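Halogenase (Chondromyces crocatus, PDB 3E1T) probably chlorinates a precursor of the myxobacterial natural product chondrochloren, acting as a flavin-dependent halogenase with bound flavin-adenine dinucleotide. Local coordinates at residues 78-83 with 89-94; 21-26 with 124-129; 188-193 with 239-244; 136-141 with 146-151. All coordinates share one frame; numbering follows the deposited sequence.

Along the chain, interaction 1 falls within the long excursion between the two segments of interaction 2; interaction 4 follows and interaction 3 comes last. Interactions 2 and 4 are neighbours on the same side of the chain's centre, centres about 19 Å apart, where strand 127-129 of the parallel sheet is followed by strand 133-140 of the mixed four-stranded sheet; Arg129 and Tyr149 pack together there. Interactions 1 and 3 both reach the large nine-stranded mixed sheet, their centres about 25 Å apart, and interaction 3 brings that sheet to the cofactor through Ala191. Interactions 1 and 4 lie farthest from each other, about 46 Å between centres, with the bound flavin cofactor extended between the two regions.

Interaction 1: residues 78-83 with 89-94; sequences GGTFRW and PWTFGF
Phe81 and Trp90 meet across a beta hairpin, in which strand 75-82 pairs with strand 90-93, and with Phe92 they form an aromatic cluster on one face of the sheet. Their backbones make a hydrogen-bonded pair, Phe81 N reaching Trp90 O at 2.7 Å; Gly79 and Phe92 form the next such pair. Phe81 can be followed outward from there. Its CB sits over the six-membered ring of Trp90, a CH-pi contact 3.9 Å from the centroid. CG and CD1 pass the far end of the indole, with CD1 at 3.7 Å from Trp90 CH2; the planes are only 22° from parallel, yet the rings are slid so far apart that they barely overlap. CE1 then meets Phe92 CE2 at 3.4 Å, rim to rim, while Phe312 and Phe365 also pack on the Phe81 ring. Phe92 lays one ring face over the Gly78-Gly79 backbone, where Gly79 N stands 3.2 Å above its plane. Trp90 holds CG between its backbone N and carbonyl carbon (chi1 56°), which tips the indole over the opposite strand. Its NE1 thereby donates to Trp83 O at 3.0 Å, the oxygen lying at the indole edge in the ring plane.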
loop_
_atom_site.group_PDB
_atom_site.type_symbol
_atom_site.label_atom_id
_atom_site.label_comp_id
_atom_site.label_asym_id
_atom_site.label_seq_id
_atom_site.Cartn_x
_atom_site.Cartn_y
_atom_site.Cartn_z
ATOM N N GLY A 78 -14.533 1.710 -9.579
ATOM C CA GLY A 78 -14.525 0.438 -8.865
ATOM C C GLY A 78 -13.605 -0.496 -9.610
ATOM O O GLY A 78 -12.643 -0.056 -10.253
ATOM N N GLY A 79 -13.904 -1.787 -9.554
ATOM C CA GLY A 79 -13.074 -2.763 -10.243
ATOM C C GLY A 79 -13.803 -3.996 -10.729
ATOM O O GLY A 79 -14.917 -4.309 -10.292
ATOM N N THR A 80 -13.150 -4.696 -11.643
ATOM C CA THR A 80 -13.645 -5.948 -12.170
ATOM C C THR A 80 -12.698 -7.079 -11.760
ATOM O O THR A 80 -11.475 -6.916 -11.791
ATOM C CB THR A 80 -13.767 -5.863 -13.685
ATOM O OG1 THR A 80 -14.520 -4.690 -14.024
ATOM C CG2 THR A 80 -14.464 -7.091 -14.246
ATOM N N PHE A 81 -13.278 -8.201 -11.349
ATOM C CA PHE A 81 -12.517 -9.371 -10.925
ATOM C C PHE A 81 -12.920 -10.616 -11.681
ATOM O O PHE A 81 -14.109 -10.911 -11.821
ATOM C CB PHE A 81 -12.723 -9.640 -9.438
ATOM C CG PHE A 81 -11.907 -8.763 -8.542
ATOM C CD1 PHE A 81 -12.439 -7.593 -8.030
ATOM C CD2 PHE A 81 -10.609 -9.117 -8.198
ATOM C CE1 PHE A 81 -11.676 -6.774 -7.187
ATOM C CE2 PHE A 81 -9.837 -8.307 -7.361
ATOM C CZ PHE A 81 -10.371 -7.137 -6.860
ATOM N N ARG A 82 -11.914 -11.332 -12.175
ATOM C CA ARG A 82 -12.072 -12.733 -12.528
ATOM C C ARG A 82 -11.416 -13.545 -11.403
ATOM O O ARG A 82 -10.192 -13.724 -11.355
ATOM C CB ARG A 82 -11.506 -13.013 -13.931
ATOM C CG ARG A 82 -10.821 -14.345 -14.136
ATOM C CD ARG A 82 -11.764 -15.500 -14.334
ATOM N NE ARG A 82 -12.353 -15.996 -13.093
ATOM C CZ ARG A 82 -11.773 -16.848 -12.250
ATOM N NH1 ARG A 82 -10.543 -17.291 -12.470
ATOM N NH2 ARG A 82 -12.428 -17.241 -11.168
ATOM N N TRP A 83 -12.258 -14.016 -10.485
ATOM C CA TRP A 83 -11.807 -14.451 -9.176
ATOM C C TRP A 83 -12.948 -15.148 -8.461
ATOM O O TRP A 83 -14.072 -14.651 -8.449
ATOM C CB TRP A 83 -11.415 -13.215 -8.363
ATOM C CG TRP A 83 -10.494 -13.431 -7.184
ATOM C CD1 TRP A 83 -10.780 -14.063 -6.011
ATOM C CD2 TRP A 83 -9.153 -12.944 -7.061
ATOM N NE1 TRP A 83 -9.683 -14.030 -5.171
ATOM C CE2 TRP A 83 -8.674 -13.344 -5.792
ATOM C CE3 TRP A 83 -8.306 -12.214 -7.905
ATOM C CZ2 TRP A 83 -7.386 -13.033 -5.346
ATOM C CZ3 TRP A 83 -7.022 -11.911 -7.461
ATOM C CH2 TRP A 83 -6.578 -12.318 -6.193
ATOM N N PRO A 89 -16.418 -12.687 -15.105
ATOM C CA PRO A 89 -15.971 -11.543 -14.317
ATOM C C PRO A 89 -17.109 -10.814 -13.615
ATOM O O PRO A 89 -18.168 -10.596 -14.214
ATOM C CB PRO A 89 -15.321 -10.628 -15.364
ATOM C CG PRO A 89 -15.017 -11.510 -16.516
ATOM C CD PRO A 89 -16.133 -12.494 -16.538
ATOM N N TRP A 90 -16.886 -10.462 -12.349
ATOM C CA TRP A 90 -17.818 -9.645 -11.589
ATOM C C TRP A 90 -17.215 -8.265 -11.262
ATOM O O TRP A 90 -16.001 -8.063 -11.373
ATOM C CB TRP A 90 -18.272 -10.376 -10.329
ATOM C CG TRP A 90 -17.156 -10.816 -9.414
ATOM C CD1 TRP A 90 -16.477 -12.001 -9.459
ATOM C CD2 TRP A 90 -16.605 -10.083 -8.313
ATOM N NE1 TRP A 90 -15.537 -12.051 -8.458
ATOM C CE2 TRP A 90 -15.596 -10.886 -7.739
ATOM C CE3 TRP A 90 -16.869 -8.824 -7.753
ATOM C CZ2 TRP A 90 -14.845 -10.472 -6.633
ATOM C CZ3 TRP A 90 -16.117 -8.411 -6.653
ATOM C CH2 TRP A 90 -15.116 -9.235 -6.110
ATOM N N THR A 91 -18.067 -7.324 -10.866
ATOM C CA THR A 91 -17.655 -5.937 -10.659
ATOM C C THR A 91 -18.104 -5.419 -9.292
ATOM O O THR A 91 -19.075 -5.906 -8.716
ATOM C CB THR A 91 -18.205 -5.016 -11.790
ATOM O OG1 THR A 91 -17.740 -5.477 -13.064
ATOM C CG2 THR A 91 -17.759 -3.567 -11.613
ATOM N N PHE A 92 -17.378 -4.439 -8.769
ATOM C CA PHE A 92 -17.820 -3.706 -7.586
ATOM C C PHE A 92 -17.721 -2.223 -7.903
ATOM O O PHE A 92 -16.946 -1.818 -8.773
ATOM C CB PHE A 92 -16.976 -4.074 -6.349
ATOM C CG PHE A 92 -15.562 -3.538 -6.389
ATOM C CD1 PHE A 92 -15.268 -2.279 -5.887
ATOM C CD2 PHE A 92 -14.533 -4.290 -6.945
ATOM C CE1 PHE A 92 -13.966 -1.779 -5.933
ATOM C CE2 PHE A 92 -13.224 -3.794 -6.993
ATOM C CZ PHE A 92 -12.948 -2.537 -6.484
ATOM N N GLY A 93 -18.511 -1.423 -7.204
ATOM C CA GLY A 93 -18.447 0.028 -7.326
ATOM C C GLY A 93 -18.281 0.624 -5.944
ATOM O O GLY A 93 -18.755 0.054 -4.963
ATOM N N PHE A 94 -17.599 1.759 -5.854
ATOM C CA PHE A 94 -17.385 2.395 -4.560
ATOM C C PHE A 94 -18.700 2.921 -3.977
ATOM O O PHE A 94 -18.912 2.866 -2.763
ATOM C CB PHE A 94 -16.324 3.497 -4.649
ATOM C CG PHE A 94 -14.935 2.986 -4.950
ATOM C CD1 PHE A 94 -14.327 2.040 -4.123
ATOM C CD2 PHE A 94 -14.228 3.463 -6.047
ATOM C CE1 PHE A 94 -13.040 1.572 -4.394
ATOM C CE2 PHE A 94 -12.943 3.005 -6.325
ATOM C CZ PHE A 94 -12.349 2.054 -5.495
#

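Interaction 2: residues 21-26 with 124-129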
loop_
_atom_site.group_PDB
_atom_site.type_symbol
_atom_site.label_atom_id
_atom_site.label_comp_id
_atom_site.label_asym_id
_atom_site.label_seq_id
_atom_site.Cartn_x
_atom_site.Cartn_y
_atom_site.Cartn_z
ATOM N N THR A 21 2.846 13.905 2.205
ATOM C CA THR A 21 1.569 14.106 2.900
ATOM C C THR A 21 1.760 14.543 4.357
ATOM O O THR A 21 1.108 15.494 4.827
ATOM C CB THR A 21 0.651 12.846 2.814
ATOM O OG1 THR A 21 0.308 12.587 1.444
ATOM C CG2 THR A 21 -0.626 13.041 3.595
ATOM N N LEU A 22 2.627 13.830 5.071
ATOM C CA LEU A 22 2.994 14.190 6.444
ATOM C C LEU A 22 3.661 15.574 6.519
ATOM O O LEU A 22 3.279 16.394 7.333
ATOM C CB LEU A 22 3.930 13.139 7.042
ATOM C CG LEU A 22 4.684 13.504 8.325
ATOM C CD1 LEU A 22 3.760 13.899 9.471
ATOM C CD2 LEU A 22 5.546 12.360 8.750
ATOM N N ALA A 23 4.658 15.808 5.676
ATOM C CA ALA A 23 5.337 17.109 5.641
ATOM C C ALA A 23 4.327 18.245 5.453
ATOM O O ALA A 23 4.294 19.179 6.250
ATOM C CB ALA A 23 6.394 17.122 4.549
ATOM N N SER A 24 3.479 18.142 4.427
ATOM C CA SER A 24 2.445 19.152 4.173
ATOM C C SER A 24 1.568 19.435 5.385
ATOM O O SER A 24 1.345 20.593 5.721
ATOM C CB SER A 24 1.566 18.761 2.985
ATOM O OG SER A 24 2.344 18.602 1.822
ATOM N N PHE A 25 1.079 18.384 6.043
ATOM C CA PHE A 25 0.123 18.519 7.157
ATOM C C PHE A 25 0.693 19.186 8.414
ATOM O O PHE A 25 -0.049 19.775 9.205
ATOM C CB PHE A 25 -0.451 17.146 7.557
ATOM C CG PHE A 25 -1.565 16.646 6.670
ATOM C CD1 PHE A 25 -2.413 17.528 6.010
ATOM C CD2 PHE A 25 -1.780 15.283 6.527
ATOM C CE1 PHE A 25 -3.453 17.055 5.203
ATOM C CE2 PHE A 25 -2.812 14.802 5.723
ATOM C CZ PHE A 25 -3.652 15.690 5.062
ATOM N N VAL A 26 1.992 19.037 8.642
ATOM C CA VAL A 26 2.611 19.663 9.800
ATOM C C VAL A 26 2.965 21.125 9.469
ATOM O O VAL A 26 2.747 22.013 10.287
ATOM C CB VAL A 26 3.846 18.869 10.324
ATOM C CG1 VAL A 26 4.538 19.625 11.469
ATOM C CG2 VAL A 26 3.437 17.466 10.793
ATOM N N LYS A 124 3.081 24.480 0.519
ATOM C CA LYS A 124 2.481 24.479 1.861
ATOM C C LYS A 124 3.476 24.964 2.898
ATOM O O LYS A 124 3.128 25.166 4.068
ATOM C CB LYS A 124 1.927 23.094 2.236
ATOM C CG LYS A 124 0.629 22.728 1.527
ATOM C CD LYS A 124 -0.523 23.620 1.957
ATOM C CE LYS A 124 -1.798 23.288 1.196
ATOM N NZ LYS A 124 -2.857 24.303 1.447
ATOM N N GLY A 125 4.719 25.137 2.458
ATOM C CA GLY A 125 5.770 25.686 3.304
ATOM C C GLY A 125 6.853 24.705 3.708
ATOM O O GLY A 125 7.632 24.986 4.627
ATOM N N VAL A 126 6.902 23.552 3.039
ATOM C CA VAL A 126 7.875 22.516 3.390
ATOM C C VAL A 126 9.191 22.777 2.674
ATOM O O VAL A 126 9.210 23.073 1.478
ATOM C CB VAL A 126 7.382 21.074 3.050
ATOM C CG1 VAL A 126 8.469 20.054 3.348
ATOM C CG2 VAL A 126 6.105 20.731 3.821
ATOM N N ASP A 127 10.280 22.658 3.426
ATOM C CA ASP A 127 11.630 22.744 2.893
ATOM C C ASP A 127 12.009 21.404 2.254
ATOM O O ASP A 127 12.641 20.567 2.899
ATOM C CB ASP A 127 12.593 23.098 4.041
ATOM C CG ASP A 127 13.973 23.518 3.565
ATOM O OD1 ASP A 127 14.387 23.184 2.433
ATOM O OD2 ASP A 127 14.669 24.185 4.359
ATOM N N VAL A 128 11.634 21.188 0.996
ATOM C CA VAL A 128 11.955 19.903 0.365
ATOM C C VAL A 128 13.237 19.992 -0.455
ATOM O O VAL A 128 13.483 20.977 -1.152
ATOM C CB VAL A 128 10.759 19.246 -0.435
ATOM C CG1 VAL A 128 9.433 19.904 -0.102
ATOM C CG2 VAL A 128 11.004 19.225 -1.942
ATOM N N ARG A 129 14.062 18.962 -0.343
ATOM C CA ARG A 129 15.343 18.932 -1.025
ATOM C C ARG A 129 15.566 17.576 -1.667
ATOM O O ARG A 129 15.732 16.570 -0.970
ATOM C CB ARG A 129 16.466 19.288 -0.042
ATOM C CG ARG A 129 16.575 20.790 0.192
ATOM C CD ARG A 129 16.795 21.142 1.646
ATOM N NE ARG A 129 18.193 21.004 2.029
ATOM C CZ ARG A 129 18.758 21.609 3.072
ATOM N NH1 ARG A 129 18.048 22.417 3.862
ATOM N NH2 ARG A 129 20.042 21.398 3.320
#
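Ala23 and Val126 join the helix 17-27 to the chain entering strand 127-129, an outermost strand of the parallel sheet in this Rossmann-type FAD-binding fold. A probable GxGxxG motif runs into the start of this helix, and Ala23 faces the sheet, packing also on Val33 and Leu35 of the adjacent strand. Both CB atoms point toward the opposite segment, and the fork of the valine receives the alanine methyl: Ala23 CB lies 3.7 Å from Val126 CG2 and 3.8 Å from Val126 CG1. With CG1 set anti to the backbone N (chi1 176°), CG2 is left to lie on the helix backbone, 3.4 Å from Ala23 O. One residue on, Ser24 CB passes Lys124 CG at 4.3 Å, before the rest of the lysine chain leads away. The serine hydroxyl instead bonds to Ser20 O, one turn back in its own helix, and to Ser121 OG on helix 110-123. That second helix ends in a Schellman motif at Gly125, whose positive phi (111°) turns the chain so that Val126 comes against helix 17-27. On the helix backbone, the CG2 methyl of Val126 also reaches Ser24 N, at 3.7 Å.

Interaction 3: residues 188-193 with 239-244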
loop_
_atom_site.group_PDB
_atom_site.type_symbol
_atom_site.label_atom_id
_atom_site.label_comp_id
_atom_site.label_asym_id
_atom_site.label_seq_id
_atom_site.Cartn_x
_atom_site.Cartn_y
_atom_site.Cartn_z
ATOM N N GLN A 188 3.525 -14.573 0.400
ATOM C CA GLN A 188 4.881 -14.877 -0.042
ATOM C C GLN A 188 4.890 -14.912 -1.565
ATOM O O GLN A 188 5.035 -15.975 -2.187
ATOM C CB GLN A 188 5.314 -16.219 0.546
ATOM C CG GLN A 188 6.815 -16.424 0.648
ATOM C CD GLN A 188 7.162 -17.594 1.559
ATOM O OE1 GLN A 188 6.857 -17.575 2.757
ATOM N NE2 GLN A 188 7.776 -18.630 0.989
ATOM N N ASN A 189 4.717 -13.729 -2.152
ATOM C CA ASN A 189 4.491 -13.577 -3.576
ATOM C C ASN A 189 5.548 -12.661 -4.177
ATOM O O ASN A 189 6.191 -11.887 -3.457
ATOM C CB ASN A 189 3.111 -12.959 -3.844
ATOM C CG ASN A 189 1.982 -13.620 -3.062
ATOM O OD1 ASN A 189 0.983 -12.964 -2.731
ATOM N ND2 ASN A 189 2.113 -14.914 -2.786
ATOM N N VAL A 190 5.729 -12.769 -5.492
ATOM C CA VAL A 190 6.551 -11.846 -6.248
ATOM C C VAL A 190 5.706 -11.251 -7.372
ATOM O O VAL A 190 4.928 -11.963 -8.017
ATOM C CB VAL A 190 7.815 -12.528 -6.823
ATOM C CG1 VAL A 190 8.668 -13.085 -5.698
ATOM C CG2 VAL A 190 7.428 -13.640 -7.775
ATOM N N ALA A 191 5.818 -9.943 -7.572
ATOM C CA ALA A 191 5.142 -9.290 -8.698
ATOM C C ALA A 191 6.140 -9.036 -9.827
ATOM O O ALA A 191 7.282 -8.641 -9.587
ATOM C CB ALA A 191 4.495 -8.006 -8.269
ATOM N N LEU A 192 5.697 -9.284 -11.052
ATOM C CA LEU A 192 6.506 -9.080 -12.249
ATOM C C LEU A 192 5.668 -8.215 -13.165
ATOM O O LEU A 192 4.581 -8.628 -13.556
ATOM C CB LEU A 192 6.790 -10.426 -12.911
ATOM C CG LEU A 192 7.658 -10.443 -14.171
ATOM C CD1 LEU A 192 9.085 -9.973 -13.864
ATOM C CD2 LEU A 192 7.686 -11.844 -14.733
ATOM N N TYR A 193 6.140 -7.012 -13.484
ATOM C CA TYR A 193 5.275 -6.058 -14.168
ATOM C C TYR A 193 5.943 -5.202 -15.250
ATOM O O TYR A 193 7.118 -4.853 -15.142
ATOM C CB TYR A 193 4.542 -5.167 -13.156
ATOM C CG TYR A 193 5.418 -4.165 -12.449
ATOM C CD1 TYR A 193 5.577 -2.878 -12.967
ATOM C CD2 TYR A 193 6.077 -4.489 -11.252
ATOM C CE1 TYR A 193 6.370 -1.944 -12.331
ATOM C CE2 TYR A 193 6.886 -3.555 -10.600
ATOM C CZ TYR A 193 7.020 -2.277 -11.154
ATOM O OH TYR A 193 7.805 -1.310 -10.564
ATOM N N GLU A 239 8.503 -18.803 -5.070
ATOM C CA GLU A 239 9.247 -19.962 -5.597
ATOM C C GLU A 239 9.407 -19.916 -7.117
ATOM O O GLU A 239 10.449 -20.304 -7.653
ATOM C CB GLU A 239 8.571 -21.271 -5.180
ATOM C CG GLU A 239 8.631 -21.560 -3.684
ATOM C CD GLU A 239 7.851 -20.548 -2.859
ATOM O OE1 GLU A 239 6.629 -20.396 -3.099
ATOM O OE2 GLU A 239 8.465 -19.901 -1.973
ATOM N N ALA A 240 8.375 -19.431 -7.803
ATOM C CA ALA A 240 8.400 -19.283 -9.260
ATOM C C ALA A 240 9.438 -18.264 -9.712
ATOM O O ALA A 240 10.052 -18.433 -10.763
ATOM C CB ALA A 240 7.026 -18.897 -9.781
ATOM N N ALA A 241 9.633 -17.222 -8.908
ATOM C CA ALA A 241 10.572 -16.144 -9.223
ATOM C C ALA A 241 12.002 -16.630 -9.391
ATOM O O ALA A 241 12.733 -16.137 -10.250
ATOM C CB ALA A 241 10.523 -15.066 -8.160
ATOM N N GLU A 242 12.391 -17.599 -8.565
ATOM C CA GLU A 242 13.759 -18.117 -8.558
ATOM C C GLU A 242 14.070 -18.909 -9.832
ATOM O O GLU A 242 15.095 -19.596 -9.917
ATOM C CB GLU A 242 14.002 -18.970 -7.303
ATOM C CG GLU A 242 13.616 -18.294 -5.986
ATOM C CD GLU A 242 13.723 -19.229 -4.788
ATOM O OE1 GLU A 242 12.774 -19.254 -3.965
ATOM O OE2 GLU A 242 14.753 -19.940 -4.670
ATOM N N ALA A 243 13.172 -18.802 -10.813
ATOM C CA ALA A 243 13.328 -19.416 -12.131
ATOM C C ALA A 243 12.725 -18.545 -13.247
ATOM O O ALA A 243 12.564 -18.997 -14.387
ATOM C CB ALA A 243 12.721 -20.816 -12.145
ATOM N N ILE A 244 12.380 -17.304 -12.914
ATOM C CA ILE A 244 12.011 -16.316 -13.920
ATOM C C ILE A 244 13.215 -15.430 -14.240
ATOM O O ILE A 244 13.167 -14.616 -15.158
ATOM C CB ILE A 244 10.813 -15.418 -13.491
ATOM C CG1 ILE A 244 11.249 -14.362 -12.475
ATOM C CG2 ILE A 244 9.649 -16.249 -12.966
ATOM C CD1 ILE A 244 10.733 -12.984 -12.785
#
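Val190 and Ala241 meet where the short, weakly bonded helix 238-241 folds back over the large mixed beta sheet. This helix directly follows strand 229-237, the antiparallel neighbour of strand 189-197, so the chain returns across the face of the strands it has just helped to build. Val190 straddles the alanine: CG1 is anti to the carbonyl carbon and CG2 lies between that carbon and the backbone N, and both methyls are turned to Ala241 CB, at 3.7 Å and 3.4 Å respectively. The shorter distance is tighter than ordinary van der Waals contact, so there is little play at this point. Two residues along the strand, Leu192 and Ile244 reach toward each other tip to tip. Ile244 CD1 comes 3.6 Å from Leu192 CD1 and 3.8 Å from Leu192 CD2, touching both prongs of the leucine. The isoleucine reaches them with an unusual chi2 of 134°, away from any staggered position, which suggests some strain. Ala251 packs on both side chains, and Ile282 on Ile244. Between Val190 and Leu192, Ala191 touches the bound FAD, placing this strand beside the cofactor. At the other end the contact turns polar. Gln188 is extended, whereas Glu239 bends at chi2 (65°) to bring its carboxylate back to the strand. Amide and carboxylate planes stand 70° apart, and Gln188 NE2 donates at 3.3 Å to Glu239 OE2, which lies in the amide plane and is met on its syn side, somewhat out of the carboxylate plane.

Interaction 4: residues 136-141 with 146-151; sequences DVLFEG and GVRYRN
Asp136 holds CG anti to its carbonyl carbon (chi1 -59°), and Arg148 runs out from a CG anti to its backbone N before bending at chi3 (38°); the two side chains then lie next to each other, pointing the same way. Arg148 NE meets Asp136 OD2 at 3.0 Å in a hydrogen-bonded salt bridge. The carboxylate plane is turned 71° from the guanidinium, and NE approaches the anti side of OD2, tilted out of the carboxylate plane, so this is a single-oxygen grip rather than a two-pronged one. Leu138 crosses the arginine at about a right angle and sets CD2 over one guanidinium face, 4.0 Å from Arg148 NH2. The three residues share one face of a beta hairpin, strand 133-140 with strand 143-150, in the mixed sheet beside the parallel one, an arrangement familiar from FAD-binding Rossmann folds. Strand 133-140 is outermost within the chain, and 156-161 flanks the other side of the hairpin. Leu138 N donates to Gly146 O at 2.7 Å, nearly straight at the hydrogen but from above the carbonyl plane. On the other face Val137 CG2 and Val147 CG1 touch loosely at 4.3 Å, and Val147 packs on Val134. A water donates to Asp136 OD2 at 2.6 Å and accepts a weak bond from Arg148 NE at 2.7 Å, sharing that N-H with the carboxylate.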
loop_
_atom_site.group_PDB
_atom_site.type_symbol
_atom_site.label_atom_id
_atom_site.label_comp_id
_atom_site.label_asym_id
_atom_site.label_seq_id
_atom_site.Cartn_x
_atom_site.Cartn_y
_atom_site.Cartn_z
ATOM N N ASP A 136 21.750 7.865 8.015
ATOM C CA ASP A 136 21.550 7.409 9.382
ATOM C C ASP A 136 20.629 8.369 10.083
ATOM O O ASP A 136 20.639 9.560 9.786
ATOM C CB ASP A 136 22.887 7.391 10.142
ATOM C CG ASP A 136 23.921 6.502 9.493
ATOM O OD1 ASP A 136 23.797 5.263 9.618
ATOM O OD2 ASP A 136 24.859 7.042 8.866
ATOM N N VAL A 137 19.842 7.844 11.016
ATOM C CA VAL A 137 19.154 8.655 12.017
ATOM C C VAL A 137 20.047 8.713 13.270
ATOM O O VAL A 137 20.581 7.693 13.694
ATOM C CB VAL A 137 17.762 8.071 12.387
ATOM C CG1 VAL A 137 17.108 8.884 13.498
ATOM C CG2 VAL A 137 16.835 8.021 11.153
ATOM N N LEU A 138 20.176 9.899 13.867
ATOM C CA LEU A 138 21.076 10.100 15.008
ATOM C C LEU A 138 20.319 10.143 16.320
ATOM O O LEU A 138 19.254 10.746 16.408
ATOM C CB LEU A 138 21.910 11.377 14.832
ATOM C CG LEU A 138 22.660 11.519 13.503
ATOM C CD1 LEU A 138 23.298 12.902 13.366
ATOM C CD2 LEU A 138 23.694 10.424 13.321
ATOM N N PHE A 139 20.892 9.509 17.341
ATOM C CA PHE A 139 20.274 9.426 18.651
ATOM C C PHE A 139 21.103 10.073 19.758
ATOM O O PHE A 139 22.337 10.004 19.770
ATOM C CB PHE A 139 19.987 7.965 19.016
ATOM C CG PHE A 139 18.897 7.340 18.182
ATOM C CD1 PHE A 139 17.590 7.289 18.653
ATOM C CD2 PHE A 139 19.178 6.824 16.927
ATOM C CE1 PHE A 139 16.577 6.730 17.879
ATOM C CE2 PHE A 139 18.167 6.262 16.139
ATOM C CZ PHE A 139 16.869 6.218 16.619
ATOM N N GLU A 140 20.383 10.683 20.692
ATOM C CA GLU A 140 20.952 11.254 21.893
ATOM C C GLU A 140 19.849 11.191 22.945
ATOM O O GLU A 140 18.673 11.402 22.631
ATOM C CB GLU A 140 21.397 12.693 21.617
ATOM C CG GLU A 140 21.813 13.511 22.827
ATOM C CD GLU A 140 23.037 12.964 23.498
ATOM O OE1 GLU A 140 24.122 12.949 22.865
ATOM O OE2 GLU A 140 22.913 12.550 24.667
ATOM N N GLY A 141 20.230 10.862 24.177
ATOM C CA GLY A 141 19.283 10.762 25.284
ATOM C C GLY A 141 18.200 9.732 25.032
ATOM O O GLY A 141 17.069 9.884 25.508
ATOM N N GLY A 146 18.267 13.686 15.074
ATOM C CA GLY A 146 18.633 14.212 13.772
ATOM C C GLY A 146 18.929 13.133 12.767
ATOM O O GLY A 146 18.644 11.958 13.006
ATOM N N VAL A 147 19.485 13.537 11.633
ATOM C CA VAL A 147 19.880 12.607 10.593
ATOM C C VAL A 147 21.253 12.969 10.026
ATOM O O VAL A 147 21.669 14.128 10.098
ATOM C CB VAL A 147 18.839 12.556 9.423
ATOM C CG1 VAL A 147 17.480 12.037 9.913
ATOM C CG2 VAL A 147 18.704 13.920 8.734
ATOM N N ARG A 148 21.956 11.974 9.491
ATOM C CA ARG A 148 23.093 12.221 8.605
ATOM C C ARG A 148 22.646 11.956 7.178
ATOM O O ARG A 148 22.017 10.930 6.910
ATOM C CB ARG A 148 24.294 11.323 8.944
ATOM C CG ARG A 148 25.218 11.050 7.732
ATOM C CD ARG A 148 26.576 10.446 8.073
ATOM N NE ARG A 148 26.529 9.470 9.160
ATOM C CZ ARG A 148 26.887 9.741 10.408
ATOM N NH1 ARG A 148 27.316 10.955 10.719
ATOM N NH2 ARG A 148 26.814 8.806 11.341
ATOM N N TYR A 149 22.973 12.872 6.268
ATOM C CA TYR A 149 22.646 12.717 4.850
ATOM C C TYR A 149 23.785 13.172 3.942
ATOM O O TYR A 149 24.712 13.830 4.398
ATOM C CB TYR A 149 21.364 13.493 4.496
ATOM C CG TYR A 149 21.456 15.003 4.646
ATOM C CD1 TYR A 149 21.724 15.818 3.549
ATOM C CD2 TYR A 149 21.255 15.614 5.885
ATOM C CE1 TYR A 149 21.803 17.210 3.681
ATOM C CE2 TYR A 149 21.331 17.002 6.033
ATOM C CZ TYR A 149 21.602 17.792 4.927
ATOM O OH TYR A 149 21.674 19.162 5.069
ATOM N N ARG A 150 23.696 12.813 2.662
ATOM C CA ARG A 150 24.550 13.391 1.622
ATOM C C ARG A 150 23.680 14.301 0.766
ATOM O O ARG A 150 22.590 13.895 0.350
ATOM C CB ARG A 150 25.167 12.316 0.724
ATOM C CG ARG A 150 25.625 11.050 1.423
ATOM C CD ARG A 150 26.138 10.040 0.401
ATOM N NE ARG A 150 27.487 10.368 -0.066
ATOM C CZ ARG A 150 28.055 9.861 -1.159
ATOM N NH1 ARG A 150 27.397 8.997 -1.926
ATOM N NH2 ARG A 150 29.289 10.218 -1.490
ATOM N N ASN A 151 24.149 15.520 0.505
ATOM C CA ASN A 151 23.417 16.450 -0.357
ATOM C C ASN A 151 23.645 16.139 -1.842
ATOM O O ASN A 151 24.149 15.068 -2.175
ATOM C CB ASN A 151 23.730 17.918 -0.003
ATOM C CG ASN A 151 25.144 18.343 -0.387
ATOM O OD1 ASN A 151 25.880 17.606 -1.039
ATOM N ND2 ASN A 151 25.519 19.553 0.012
HETATM O O HOH W 1 27.342 7.081 8.127
#